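Local coordinates for protein GH3 beta-N-acetylglucosaminidase (Paenibacillaceae, PDB 6K5J) that hydrolyses terminal, non-reducing N-acetylglucosamine residues from beta-linked sugars, as a glycoside hydrolase of family 3, at residues 254-259 against 330-335; 287-292 against 323-328; 410-415 against 424-429; 436-441 against 465-470. One frame throughout, in Å; residues are numbered along the deposited sequence.

In the fold
The four contacts fall into two pairs on opposite sides of the chain's centre. Contacts 1 and 2 lie in the TIM-barrel family region and share helix 323-339; their centres are about 10 Å apart, and Arg256 of contact 1 reaches Gly292 of contact 2. Along the chain both segments of contact 2 fall between those of contact 1. Contacts 3 and 4 follow in series, their centres about 16 Å apart, on the mixed sheet of the C-terminal half, where strand 424-430 of contact 3 leads into helix 435-447 of contact 4. The centres of contacts 1 and 3 are about 48 Å apart, consistent with one pair lying in the barrel region and the other by the C-terminal mixed sheet.

Contact 1. Residues 254-259 against 330-335; sequences LLRGEL and VGRLLA
Between helix 249-258 and helix 323-339, two outer helices of the TIM-barrel region, Arg256 and Arg332 meet in a guanidinium-guanidinium stack. The backbones stay well apart, with the CA atoms of Arg256 and Arg332 12.6 Å from each other, and only the long arginine side chains span the gap. They arrive from opposite directions and lay their flat ends face to face, the planes just 3° apart. Overlap is nearly complete: Arg256 CZ sits 3.4 Å from Arg332 CZ, each over the centre of the other group. Around the rims, Arg256 NH1 lies 3.4 Å from Arg332 NE, and Arg256 NH2 is equally close to Arg332 NH1; all four are donors, so these are stacking distances. Arg332 reaches the spot with its chain extended from CG to NE, whereas the Arg256 chain bends at chi2 (-118°), which directs its end toward Arg332. The carboxylate of Asp294 receives both arginines, OD2 from Arg256 NH2 and OD1 from Arg332 NH1, while Arg332 NE pairs with Asp262. Arg256 also donates to the backbone carbonyls of Tyr261, Gly263 and Gly292. Arginine suits both places because its donors point outward in the plane and leave the faces for stacking. Two positive charges this close are thus probably tolerable, compensated by the shared carboxylate and by the aspartate at Arg332.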
loop_
_atom_site.group_PDB
_atom_site.type_symbol
_atom_site.label_atom_id
_atom_site.label_comp_id
_atom_site.label_asym_id
_atom_site.label_seq_id
_atom_site.Cartn_x
_atom_site.Cartn_y
_atom_site.Cartn_z
ATOM N N LEU A 254 -5.483 12.625 -21.015
ATOM C CA LEU A 254 -4.729 13.348 -20.000
ATOM C C LEU A 254 -3.367 12.708 -19.746
ATOM O O LEU A 254 -2.337 13.387 -19.808
ATOM C CB LEU A 254 -5.561 13.421 -18.720
ATOM C CG LEU A 254 -4.975 14.014 -17.445
ATOM C CD1 LEU A 254 -4.574 15.462 -17.655
ATOM C CD2 LEU A 254 -6.003 13.895 -16.322
ATOM N N LEU A 255 -3.341 11.401 -19.458
ATOM C CA LEU A 255 -2.085 10.743 -19.100
ATOM C C LEU A 255 -1.157 10.609 -20.306
ATOM O O LEU A 255 0.021 10.976 -20.241
ATOM C CB LEU A 255 -2.375 9.368 -18.494
ATOM C CG LEU A 255 -1.189 8.481 -18.097
ATOM C CD1 LEU A 255 -0.192 9.238 -17.208
ATOM C CD2 LEU A 255 -1.724 7.244 -17.358
ATOM N N ARG A 256 -1.659 10.039 -21.402
ATOM C CA ARG A 256 -0.833 9.836 -22.587
ATOM C C ARG A 256 -0.652 11.126 -23.377
ATOM O O ARG A 256 0.440 11.396 -23.885
ATOM C CB ARG A 256 -1.458 8.769 -23.483
ATOM C CG ARG A 256 -1.702 7.446 -22.770
ATOM C CD ARG A 256 -0.895 6.377 -23.410
ATOM N NE ARG A 256 -1.190 5.053 -22.885
ATOM C CZ ARG A 256 -0.301 4.299 -22.254
ATOM N NH1 ARG A 256 0.932 4.761 -22.054
ATOM N NH2 ARG A 256 -0.640 3.092 -21.832
ATOM N N GLY A 257 -1.708 11.915 -23.504
ATOM C CA GLY A 257 -1.661 13.106 -24.330
ATOM C C GLY A 257 -1.069 14.292 -23.605
ATOM O O GLY A 257 0.054 14.704 -23.908
ATOM N N GLU A 258 -1.811 14.841 -22.638
ATOM C CA GLU A 258 -1.354 16.040 -21.946
ATOM C C GLU A 258 -0.040 15.797 -21.216
ATOM O O GLU A 258 0.848 16.656 -21.232
ATOM C CB GLU A 258 -2.417 16.529 -20.963
ATOM C CG GLU A 258 -3.721 17.002 -21.606
ATOM C CD GLU A 258 -4.607 17.747 -20.624
ATOM O OE1 GLU A 258 -4.081 18.561 -19.843
ATOM O OE2 GLU A 258 -5.833 17.525 -20.623
ATOM N N LEU A 259 0.095 14.646 -20.552
ATOM C CA LEU A 259 1.269 14.355 -19.743
ATOM C C LEU A 259 2.341 13.589 -20.505
ATOM O O LEU A 259 3.440 13.394 -19.972
ATOM C CB LEU A 259 0.858 13.576 -18.476
ATOM C CG LEU A 259 0.287 14.363 -17.287
ATOM C CD1 LEU A 259 -0.658 15.494 -17.666
ATOM C CD2 LEU A 259 -0.399 13.439 -16.281
ATOM N N VAL A 330 1.535 -4.145 -26.287
ATOM C CA VAL A 330 2.550 -5.198 -26.244
ATOM C C VAL A 330 3.945 -4.592 -26.306
ATOM O O VAL A 330 4.856 -5.018 -25.588
ATOM C CB VAL A 330 2.321 -6.210 -27.386
ATOM C CG1 VAL A 330 3.536 -7.127 -27.547
ATOM C CG2 VAL A 330 1.059 -7.031 -27.119
ATOM N N GLY A 331 4.133 -3.574 -27.153
ATOM C CA GLY A 331 5.441 -2.948 -27.256
ATOM C C GLY A 331 5.891 -2.314 -25.954
ATOM O O GLY A 331 7.056 -2.429 -25.566
ATOM N N ARG A 332 4.974 -1.642 -25.259
ATOM C CA ARG A 332 5.330 -1.029 -23.984
ATOM C C ARG A 332 5.665 -2.084 -22.937
ATOM O O ARG A 332 6.614 -1.915 -22.164
ATOM C CB ARG A 332 4.192 -0.137 -23.495
ATOM C CG ARG A 332 3.825 0.994 -24.435
ATOM C CD ARG A 332 2.693 1.796 -23.820
ATOM N NE ARG A 332 2.317 2.980 -24.585
ATOM C CZ ARG A 332 1.116 3.187 -25.129
ATOM N NH1 ARG A 332 0.143 2.283 -25.005
ATOM N NH2 ARG A 332 0.878 4.320 -25.783
ATOM N N LEU A 333 4.905 -3.188 -22.905
ATOM C CA LEU A 333 5.174 -4.241 -21.927
ATOM C C LEU A 333 6.493 -4.956 -22.215
ATOM O O LEU A 333 7.277 -5.222 -21.297
ATOM C CB LEU A 333 4.005 -5.230 -21.887
ATOM C CG LEU A 333 2.740 -4.591 -21.320
ATOM C CD1 LEU A 333 1.477 -5.301 -21.835
ATOM C CD2 LEU A 333 2.804 -4.571 -19.791
ATOM N N LEU A 334 6.767 -5.262 -23.482
ATOM C CA LEU A 334 8.036 -5.906 -23.812
ATOM C C LEU A 334 9.226 -4.992 -23.512
ATOM O O LEU A 334 10.287 -5.469 -23.092
ATOM C CB LEU A 334 8.026 -6.336 -25.281
ATOM C CG LEU A 334 7.028 -7.431 -25.669
ATOM C CD1 LEU A 334 7.188 -7.837 -27.124
ATOM C CD2 LEU A 334 7.167 -8.655 -24.778
ATOM N N ALA A 335 9.068 -3.676 -23.712
ATOM C CA ALA A 335 10.160 -2.748 -23.421
ATOM C C ALA A 335 10.458 -2.702 -21.928
ATOM O O ALA A 335 11.624 -2.702 -21.521
ATOM C CB ALA A 335 9.826 -1.347 -23.941
#

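Contact 2. Residues 287-292 against 323-328; sequences QAVEAG and EERIDR
Val289, in the last turn of helix 281-291, faces Arg325 in the first turn of helix 323-339, and the nearest CA atoms, those of Val289 and Ile326, are 8.4 Å apart. Just past the first helix, Gly292 closes it in a Schellman motif; its phi of 133° would jam a CB against the preceding carbonyl, which explains the glycine. Arg325 bridges the gap. With CG anti to the backbone N (chi1 179°) and a turn at chi2, its chain carries the guanidinium to the helix end. There NH2 of Arg325 donates to Val289 O at 2.8 Å, meeting a lone pair in the carbonyl plane, though the oxygen is tilted from the guanidinium plane. NE of Arg325 adds a weak bond to that oxygen, which also accepts from Gly292 N. A water takes a bond from Arg325 NE and gives one to Glu290 O. Val289 CG1 lies over one guanidinium face, toward its rim, and Ser329 OG holds Arg325 NH1. Alongside, Arg328 lies over Arg325 CD and grips Glu324 side-on, with NH2 to OE1 at 2.7 Å; Glu252 takes its NH1. A leucine in place of Arg325 would probably leave Val289 O with Gly292 N as its remaining donor among these residues, and the water on Glu290 O without the N-H it accepts. Arginine thus serves one carbonyl directly and another through water at the negative end of the helix dipole, where its charge is likely to be stabilising.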
loop_
_atom_site.group_PDB
_atom_site.type_symbol
_atom_site.label_atom_id
_atom_site.label_comp_id
_atom_site.label_asym_id
_atom_site.label_seq_id
_atom_site.Cartn_x
_atom_site.Cartn_y
_atom_site.Cartn_z
ATOM N N GLN A 287 -12.962 -2.322 -22.209
ATOM C CA GLN A 287 -13.078 -0.873 -22.128
ATOM C C GLN A 287 -11.810 -0.230 -21.582
ATOM O O GLN A 287 -11.476 0.900 -21.965
ATOM C CB GLN A 287 -14.279 -0.493 -21.272
ATOM C CG GLN A 287 -15.583 -0.486 -22.046
ATOM C CD GLN A 287 -16.777 -0.262 -21.154
ATOM O OE1 GLN A 287 -17.572 -1.172 -20.917
ATOM N NE2 GLN A 287 -16.910 0.953 -20.650
ATOM N N ALA A 288 -11.090 -0.930 -20.699
ATOM C CA ALA A 288 -9.820 -0.407 -20.197
ATOM C C ALA A 288 -8.778 -0.300 -21.307
ATOM O O ALA A 288 -8.055 0.701 -21.395
ATOM C CB ALA A 288 -9.304 -1.296 -19.065
ATOM N N VAL A 289 -8.666 -1.321 -22.151
ATOM C CA VAL A 289 -7.732 -1.226 -23.271
ATOM C C VAL A 289 -8.158 -0.104 -24.210
ATOM O O VAL A 289 -7.335 0.706 -24.649
ATOM C CB VAL A 289 -7.627 -2.573 -24.010
ATOM C CG1 VAL A 289 -6.865 -2.390 -25.321
ATOM C CG2 VAL A 289 -6.942 -3.624 -23.117
ATOM N N GLU A 290 -9.461 -0.011 -24.495
ATOM C CA GLU A 290 -9.939 1.058 -25.371
ATOM C C GLU A 290 -9.628 2.429 -24.787
ATOM O O GLU A 290 -9.318 3.370 -25.525
ATOM C CB GLU A 290 -11.439 0.902 -25.610
ATOM C CG GLU A 290 -11.792 -0.283 -26.503
ATOM C CD GLU A 290 -13.290 -0.377 -26.760
ATOM O OE1 GLU A 290 -14.051 -0.430 -25.769
ATOM O OE2 GLU A 290 -13.704 -0.373 -27.940
ATOM N N ALA A 291 -9.691 2.560 -23.462
ATOM C CA ALA A 291 -9.394 3.839 -22.827
ATOM C C ALA A 291 -7.912 4.187 -22.873
ATOM O O ALA A 291 -7.572 5.372 -22.772
ATOM C CB ALA A 291 -9.889 3.835 -21.373
ATOM N N GLY A 292 -7.027 3.195 -23.008
ATOM C CA GLY A 292 -5.605 3.462 -23.099
ATOM C C GLY A 292 -4.705 2.604 -22.224
ATOM O O GLY A 292 -3.482 2.746 -22.285
ATOM N N GLU A 323 -5.480 -3.854 -34.589
ATOM C CA GLU A 323 -4.198 -4.544 -34.538
ATOM C C GLU A 323 -3.099 -3.633 -34.013
ATOM O O GLU A 323 -2.290 -4.046 -33.175
ATOM C CB GLU A 323 -3.838 -5.068 -35.929
ATOM C CG GLU A 323 -2.427 -5.645 -36.017
ATOM C CD GLU A 323 -2.159 -6.330 -37.348
ATOM O OE1 GLU A 323 -2.993 -6.184 -38.269
ATOM O OE2 GLU A 323 -1.121 -7.018 -37.467
ATOM N N GLU A 324 -3.040 -2.390 -34.511
ATOM C CA GLU A 324 -2.049 -1.443 -34.007
ATOM C C GLU A 324 -2.222 -1.215 -32.507
ATOM O O GLU A 324 -1.237 -1.153 -31.763
ATOM C CB GLU A 324 -2.148 -0.116 -34.769
ATOM C CG GLU A 324 -1.141 0.964 -34.332
ATOM C CD GLU A 324 -1.570 1.757 -33.093
ATOM O OE1 GLU A 324 -2.792 1.951 -32.866
ATOM O OE2 GLU A 324 -0.675 2.190 -32.340
ATOM N N ARG A 325 -3.467 -1.081 -32.051
ATOM C CA ARG A 325 -3.715 -0.804 -30.639
ATOM C C ARG A 325 -3.124 -1.892 -29.753
ATOM O O ARG A 325 -2.425 -1.596 -28.776
ATOM C CB ARG A 325 -5.215 -0.653 -30.390
ATOM C CG ARG A 325 -5.570 -0.375 -28.938
ATOM C CD ARG A 325 -5.001 0.958 -28.434
ATOM N NE ARG A 325 -5.148 1.041 -26.980
ATOM C CZ ARG A 325 -4.299 0.485 -26.121
ATOM N NH1 ARG A 325 -3.234 -0.161 -26.570
ATOM N NH2 ARG A 325 -4.508 0.582 -24.811
ATOM N N ILE A 326 -3.364 -3.159 -30.101
ATOM C CA ILE A 326 -2.814 -4.273 -29.331
ATOM C C ILE A 326 -1.293 -4.246 -29.350
ATOM O O ILE A 326 -0.640 -4.414 -28.308
ATOM C CB ILE A 326 -3.340 -5.614 -29.871
ATOM C CG1 ILE A 326 -4.842 -5.731 -29.629
ATOM C CG2 ILE A 326 -2.613 -6.749 -29.190
ATOM C CD1 ILE A 326 -5.198 -6.155 -28.206
ATOM N N ASP A 327 -0.703 -4.074 -30.543
ATOM C CA ASP A 327 0.755 -4.001 -30.654
ATOM C C ASP A 327 1.323 -2.842 -29.846
ATOM O O ASP A 327 2.447 -2.935 -29.349
ATOM C CB ASP A 327 1.190 -3.843 -32.117
ATOM C CG ASP A 327 0.944 -5.085 -32.957
ATOM O OD1 ASP A 327 0.885 -6.202 -32.403
ATOM O OD2 ASP A 327 0.834 -4.936 -34.195
ATOM N N ARG A 328 0.591 -1.729 -29.759
ATOM C CA ARG A 328 1.051 -0.587 -28.975
ATOM C C ARG A 328 1.298 -0.985 -27.521
ATOM O O ARG A 328 2.369 -0.711 -26.969
ATOM C CB ARG A 328 0.032 0.552 -29.069
ATOM C CG ARG A 328 0.560 1.929 -28.703
ATOM C CD ARG A 328 -0.593 2.917 -28.481
ATOM N NE ARG A 328 -1.491 2.945 -29.634
ATOM C CZ ARG A 328 -2.735 3.414 -29.605
ATOM N NH1 ARG A 328 -3.229 3.910 -28.482
ATOM N NH2 ARG A 328 -3.488 3.381 -30.699
HETATM O O HOH W 1 -6.665 3.559 -26.615
HETATM O O HOH W 2 -2.692 3.526 -25.063
#

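Contact 3. Residues 410-415 against 424-429; sequences KETLGY and VNEQTI
Glu426 and Gly414 give up the most surface here, with Val424 next, as strand 424-430 reaches under the first turn of helix 413-419. The Glu426 chain leads away from its own backbone N (chi1 -172°) and runs on extended, which delivers its carboxylate to the helix start. OE1 of Glu426 receives a short bond of 2.5 Å from Thr412 OG1 through its syn lone pair. The other oxygen, OE2 of Glu426, takes Gly414 N at 2.8 Å, with the donor standing above the carboxylate plane. Thr412 is the N-cap: its OG1 both gives its proton to Glu426 and accepts from Tyr415 N at 2.9 Å, in a nearly straight bond of 160°. One hydroxyl thereby links the helix's first turn to the glutamate, and threonine suits the place because it can donate and accept at once. Gly414 leaves space for this meeting, since a CB on it would fall 2.4 Å from Glu426 CD. Val424 CG1 lies 4.0 Å from Gly414 CA and packs beside the same bare backbone. A negative carboxylate at the positive end of a helix is probably stabilised there. The contact belongs to the beta-alpha-beta unit formed by strand 390-396, helix 413-419 and strand 424-430. From the first strand Val392 touches Glu426 and Trp394 touches Thr412; Leu413 packs on helix 507-517, and Gln427 and Ile429 touch helix 435-447.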
loop_
_atom_site.group_PDB
_atom_site.type_symbol
_atom_site.label_atom_id
_atom_site.label_comp_id
_atom_site.label_asym_id
_atom_site.label_seq_id
_atom_site.Cartn_x
_atom_site.Cartn_y
_atom_site.Cartn_z
ATOM N N LYS A 410 4.555 -8.932 16.704
ATOM C CA LYS A 410 5.192 -9.354 17.950
ATOM C C LYS A 410 5.862 -8.187 18.674
ATOM O O LYS A 410 5.806 -8.099 19.907
ATOM C CB LYS A 410 6.215 -10.455 17.667
ATOM C CG LYS A 410 6.866 -11.022 18.924
ATOM C CD LYS A 410 8.168 -11.729 18.597
ATOM C CE LYS A 410 9.375 -10.884 18.986
ATOM N NZ LYS A 410 9.796 -11.150 20.392
ATOM N N GLU A 411 6.515 -7.291 17.933
ATOM C CA GLU A 411 7.243 -6.174 18.544
ATOM C C GLU A 411 6.277 -5.011 18.783
ATOM O O GLU A 411 6.298 -3.976 18.108
ATOM C CB GLU A 411 8.424 -5.766 17.670
ATOM C CG GLU A 411 9.512 -6.835 17.529
ATOM C CD GLU A 411 9.299 -7.769 16.345
ATOM O OE1 GLU A 411 8.234 -7.715 15.690
ATOM O OE2 GLU A 411 10.222 -8.555 16.059
ATOM N N THR A 412 5.400 -5.221 19.761
ATOM C CA THR A 412 4.399 -4.247 20.167
ATOM C C THR A 412 5.044 -3.110 20.955
ATOM O O THR A 412 6.216 -3.164 21.331
ATOM C CB THR A 412 3.337 -4.914 21.045
ATOM O OG1 THR A 412 3.959 -5.373 22.258
ATOM C CG2 THR A 412 2.689 -6.101 20.314
ATOM N N LEU A 413 4.246 -2.072 21.234
ATOM C CA LEU A 413 4.724 -1.033 22.137
ATOM C C LEU A 413 5.103 -1.628 23.488
ATOM O O LEU A 413 6.137 -1.270 24.071
ATOM C CB LEU A 413 3.663 0.053 22.300
ATOM C CG LEU A 413 4.027 1.080 23.372
ATOM C CD1 LEU A 413 5.297 1.808 22.966
ATOM C CD2 LEU A 413 2.883 2.061 23.565
ATOM N N GLY A 414 4.282 -2.556 23.992
ATOM C CA GLY A 414 4.597 -3.198 25.258
ATOM C C GLY A 414 5.900 -3.966 25.199
ATOM O O GLY A 414 6.685 -3.946 26.150
ATOM N N TYR A 415 6.148 -4.646 24.075
ATOM C CA TYR A 415 7.419 -5.331 23.854
ATOM C C TYR A 415 8.601 -4.386 24.048
ATOM O O TYR A 415 9.561 -4.703 24.763
ATOM C CB TYR A 415 7.427 -5.936 22.448
ATOM C CG TYR A 415 8.769 -6.497 21.995
ATOM C CD1 TYR A 415 9.113 -7.828 22.248
ATOM C CD2 TYR A 415 9.681 -5.698 21.309
ATOM C CE1 TYR A 415 10.337 -8.340 21.832
ATOM C CE2 TYR A 415 10.898 -6.198 20.883
ATOM C CZ TYR A 415 11.219 -7.521 21.148
ATOM O OH TYR A 415 12.428 -8.019 20.730
ATOM N N VAL A 424 5.191 -3.592 32.617
ATOM C CA VAL A 424 4.144 -3.372 31.631
ATOM C C VAL A 424 3.098 -4.470 31.749
ATOM O O VAL A 424 3.431 -5.660 31.769
ATOM C CB VAL A 424 4.728 -3.322 30.206
ATOM C CG1 VAL A 424 3.624 -3.268 29.170
ATOM C CG2 VAL A 424 5.678 -2.116 30.061
ATOM N N ASN A 425 1.836 -4.070 31.805
ATOM C CA ASN A 425 0.710 -4.962 31.573
ATOM C C ASN A 425 0.151 -4.599 30.198
ATOM O O ASN A 425 -0.536 -3.587 30.061
ATOM C CB ASN A 425 -0.338 -4.795 32.672
ATOM C CG ASN A 425 -1.480 -5.788 32.553
ATOM O OD1 ASN A 425 -1.704 -6.372 31.495
ATOM N ND2 ASN A 425 -2.199 -6.000 33.655
ATOM N N GLU A 426 0.445 -5.413 29.176
ATOM C CA GLU A 426 -0.081 -5.172 27.831
ATOM C C GLU A 426 -1.315 -6.030 27.574
ATOM O O GLU A 426 -1.230 -7.264 27.542
ATOM C CB GLU A 426 0.961 -5.437 26.748
ATOM C CG GLU A 426 0.465 -5.004 25.369
ATOM C CD GLU A 426 1.588 -4.871 24.356
ATOM O OE1 GLU A 426 2.299 -5.872 24.115
ATOM O OE2 GLU A 426 1.767 -3.753 23.815
ATOM N N GLN A 427 -2.445 -5.371 27.346
ATOM C CA GLN A 427 -3.721 -6.023 27.083
ATOM C C GLN A 427 -4.082 -5.836 25.616
ATOM O O GLN A 427 -4.194 -4.701 25.141
ATOM C CB GLN A 427 -4.814 -5.440 27.975
ATOM C CG GLN A 427 -4.635 -5.760 29.455
ATOM C CD GLN A 427 -4.842 -7.235 29.747
ATOM O OE1 GLN A 427 -5.724 -7.868 29.170
ATOM N NE2 GLN A 427 -4.019 -7.792 30.636
ATOM N N THR A 428 -4.269 -6.941 24.904
ATOM C CA THR A 428 -4.655 -6.886 23.501
ATOM C C THR A 428 -6.170 -6.891 23.382
ATOM O O THR A 428 -6.844 -7.749 23.960
ATOM C CB THR A 428 -4.069 -8.057 22.720
ATOM O OG1 THR A 428 -2.646 -7.994 22.787
ATOM C CG2 THR A 428 -4.513 -8.001 21.251
ATOM N N ILE A 429 -6.702 -5.931 22.631
ATOM C CA ILE A 429 -8.134 -5.826 22.397
ATOM C C ILE A 429 -8.368 -5.689 20.898
ATOM O O ILE A 429 -7.454 -5.401 20.124
ATOM C CB ILE A 429 -8.767 -4.646 23.161
ATOM C CG1 ILE A 429 -8.285 -3.310 22.587
ATOM C CG2 ILE A 429 -8.462 -4.764 24.661
ATOM C CD1 ILE A 429 -9.081 -2.096 23.081
#

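Contact 4. Residues 436-441 against 465-470; sequences EEVAHI and AALIEA
Leu467 points its branched end into the side of helix 435-447, where Val438 and Ile441, three residues apart and so on one side of that helix, receive it. Val438 and Leu467 run antiparallel alongside each other, with Val438 CG1 4.1 Å from Leu467 CD1. Ile441 instead lies roughly perpendicular to Leu467 and offers its CG2 methyl. That methyl sits 4.1 Å from Leu467 CD1 and nearly as close to CD2, so it spans the fork of the leucine. Leu467 CD2 also comes to 4.2 Å from Ile441 CB. The first torsion of Ile441 turns the CG2 branch to Leu467 while the CG1-CD1 arm leads away. The nearest CA atoms, of Val438 and Leu467, are 6.4 Å apart, and Val438 O lies near Leu467 CD1. Beta-branched valine and isoleucine suit the helix face because their methyls sit close to the backbone, and leucine suits the other side because its end can reach across. Cutting Leu467 back to an alanine would probably open a gap between the helices and leave Val438 and Ile441 without the leucine methyls they pack against here. The two helices lie side by side over the mixed sheet. Ile441 also rests on Gln427 and Ile429 of strand 424-430, Ile468 on Val453 and Ser455 of strand 450-455, and Gln442 touches Leu467 from within helix 435-447.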
loop_
_atom_site.group_PDB
_atom_site.type_symbol
_atom_site.label_atom_id
_atom_site.label_comp_id
_atom_site.label_asym_id
_atom_site.label_seq_id
_atom_site.Cartn_x
_atom_site.Cartn_y
_atom_site.Cartn_z
ATOM N N GLU A 436 -16.656 -7.117 26.859
ATOM C CA GLU A 436 -15.847 -7.620 27.961
ATOM C C GLU A 436 -14.462 -6.988 27.954
ATOM O O GLU A 436 -13.934 -6.629 29.013
ATOM C CB GLU A 436 -15.743 -9.142 27.893
ATOM C CG GLU A 436 -14.752 -9.756 28.883
ATOM C CD GLU A 436 -15.168 -9.574 30.343
ATOM O OE1 GLU A 436 -14.492 -8.807 31.071
ATOM O OE2 GLU A 436 -16.173 -10.193 30.760
ATOM N N GLU A 437 -13.855 -6.853 26.771
ATOM C CA GLU A 437 -12.555 -6.192 26.686
ATOM C C GLU A 437 -12.638 -4.769 27.229
ATOM O O GLU A 437 -11.781 -4.339 28.008
ATOM C CB GLU A 437 -12.050 -6.202 25.238
ATOM C CG GLU A 437 -11.507 -7.558 24.770
ATOM C CD GLU A 437 -11.231 -7.612 23.275
ATOM O OE1 GLU A 437 -11.783 -6.779 22.530
ATOM O OE2 GLU A 437 -10.459 -8.499 22.841
ATOM N N VAL A 438 -13.673 -4.030 26.832
ATOM C CA VAL A 438 -13.853 -2.662 27.312
ATOM C C VAL A 438 -13.984 -2.636 28.831
ATOM O O VAL A 438 -13.363 -1.811 29.513
ATOM C CB VAL A 438 -15.074 -2.020 26.631
ATOM C CG1 VAL A 438 -15.490 -0.760 27.371
ATOM C CG2 VAL A 438 -14.769 -1.723 25.161
ATOM N N ALA A 439 -14.811 -3.529 29.383
ATOM C CA ALA A 439 -14.955 -3.601 30.833
ATOM C C ALA A 439 -13.643 -3.997 31.493
ATOM O O ALA A 439 -13.293 -3.477 32.559
ATOM C CB ALA A 439 -16.062 -4.588 31.202
ATOM N N HIS A 440 -12.897 -4.913 30.868
ATOM C CA HIS A 440 -11.615 -5.328 31.428
ATOM C C HIS A 440 -10.624 -4.169 31.465
ATOM O O HIS A 440 -9.888 -4.007 32.445
ATOM C CB HIS A 440 -11.042 -6.494 30.625
ATOM C CG HIS A 440 -9.877 -7.165 31.287
ATOM N ND1 HIS A 440 -8.862 -7.768 30.578
ATOM C CD2 HIS A 440 -9.567 -7.324 32.596
ATOM C CE1 HIS A 440 -7.977 -8.273 31.420
ATOM N NE2 HIS A 440 -8.383 -8.017 32.651
ATOM N N ILE A 441 -10.587 -3.349 30.409
ATOM C CA ILE A 441 -9.654 -2.224 30.379
ATOM C C ILE A 441 -10.036 -1.189 31.432
ATOM O O ILE A 441 -9.179 -0.676 32.160
ATOM C CB ILE A 441 -9.598 -1.592 28.975
ATOM C CG1 ILE A 441 -9.033 -2.580 27.949
ATOM C CG2 ILE A 441 -8.756 -0.308 29.018
ATOM C CD1 ILE A 441 -7.771 -3.306 28.403
ATOM N N ALA A 465 -13.197 4.430 20.214
ATOM C CA ALA A 465 -13.102 5.833 20.603
ATOM C C ALA A 465 -13.807 6.085 21.929
ATOM O O ALA A 465 -13.340 6.886 22.749
ATOM C CB ALA A 465 -13.678 6.732 19.506
ATOM N N ALA A 466 -14.929 5.403 22.160
ATOM C CA ALA A 466 -15.671 5.595 23.402
ATOM C C ALA A 466 -14.878 5.099 24.604
ATOM O O ALA A 466 -14.879 5.745 25.658
ATOM C CB ALA A 466 -17.028 4.893 23.314
ATOM N N LEU A 467 -14.195 3.956 24.467
ATOM C CA LEU A 467 -13.321 3.483 25.533
ATOM C C LEU A 467 -12.246 4.513 25.850
ATOM O O LEU A 467 -11.995 4.829 27.019
ATOM C CB LEU A 467 -12.683 2.147 25.146
ATOM C CG LEU A 467 -11.555 1.640 26.051
ATOM C CD1 LEU A 467 -12.038 1.514 27.484
ATOM C CD2 LEU A 467 -11.020 0.302 25.551
ATOM N N ILE A 468 -11.604 5.058 24.812
ATOM C CA ILE A 468 -10.547 6.042 25.029
ATOM C C ILE A 468 -11.099 7.280 25.725
ATOM O O ILE A 468 -10.510 7.791 26.687
ATOM C CB ILE A 468 -9.870 6.410 23.696
ATOM C CG1 ILE A 468 -9.139 5.203 23.117
ATOM C CG2 ILE A 468 -8.928 7.571 23.917
ATOM C CD1 ILE A 468 -8.692 5.398 21.657
ATOM N N GLU A 469 -12.225 7.800 25.229
ATOM C CA GLU A 469 -12.834 8.971 25.853
ATOM C C GLU A 469 -13.241 8.692 27.297
ATOM O O GLU A 469 -13.160 9.585 28.148
ATOM C CB GLU A 469 -14.041 9.437 25.030
ATOM C CG GLU A 469 -13.669 10.296 23.813
ATOM C CD GLU A 469 -13.245 11.706 24.184
ATOM O OE1 GLU A 469 -14.116 12.495 24.622
ATOM O OE2 GLU A 469 -12.044 12.036 24.047
ATOM N N ALA A 470 -13.656 7.460 27.595
ATOM C CA ALA A 470 -13.990 7.099 28.972
ATOM C C ALA A 470 -12.756 7.151 29.863
ATOM O O ALA A 470 -12.787 7.723 30.963
ATOM C CB ALA A 470 -14.626 5.707 29.008
#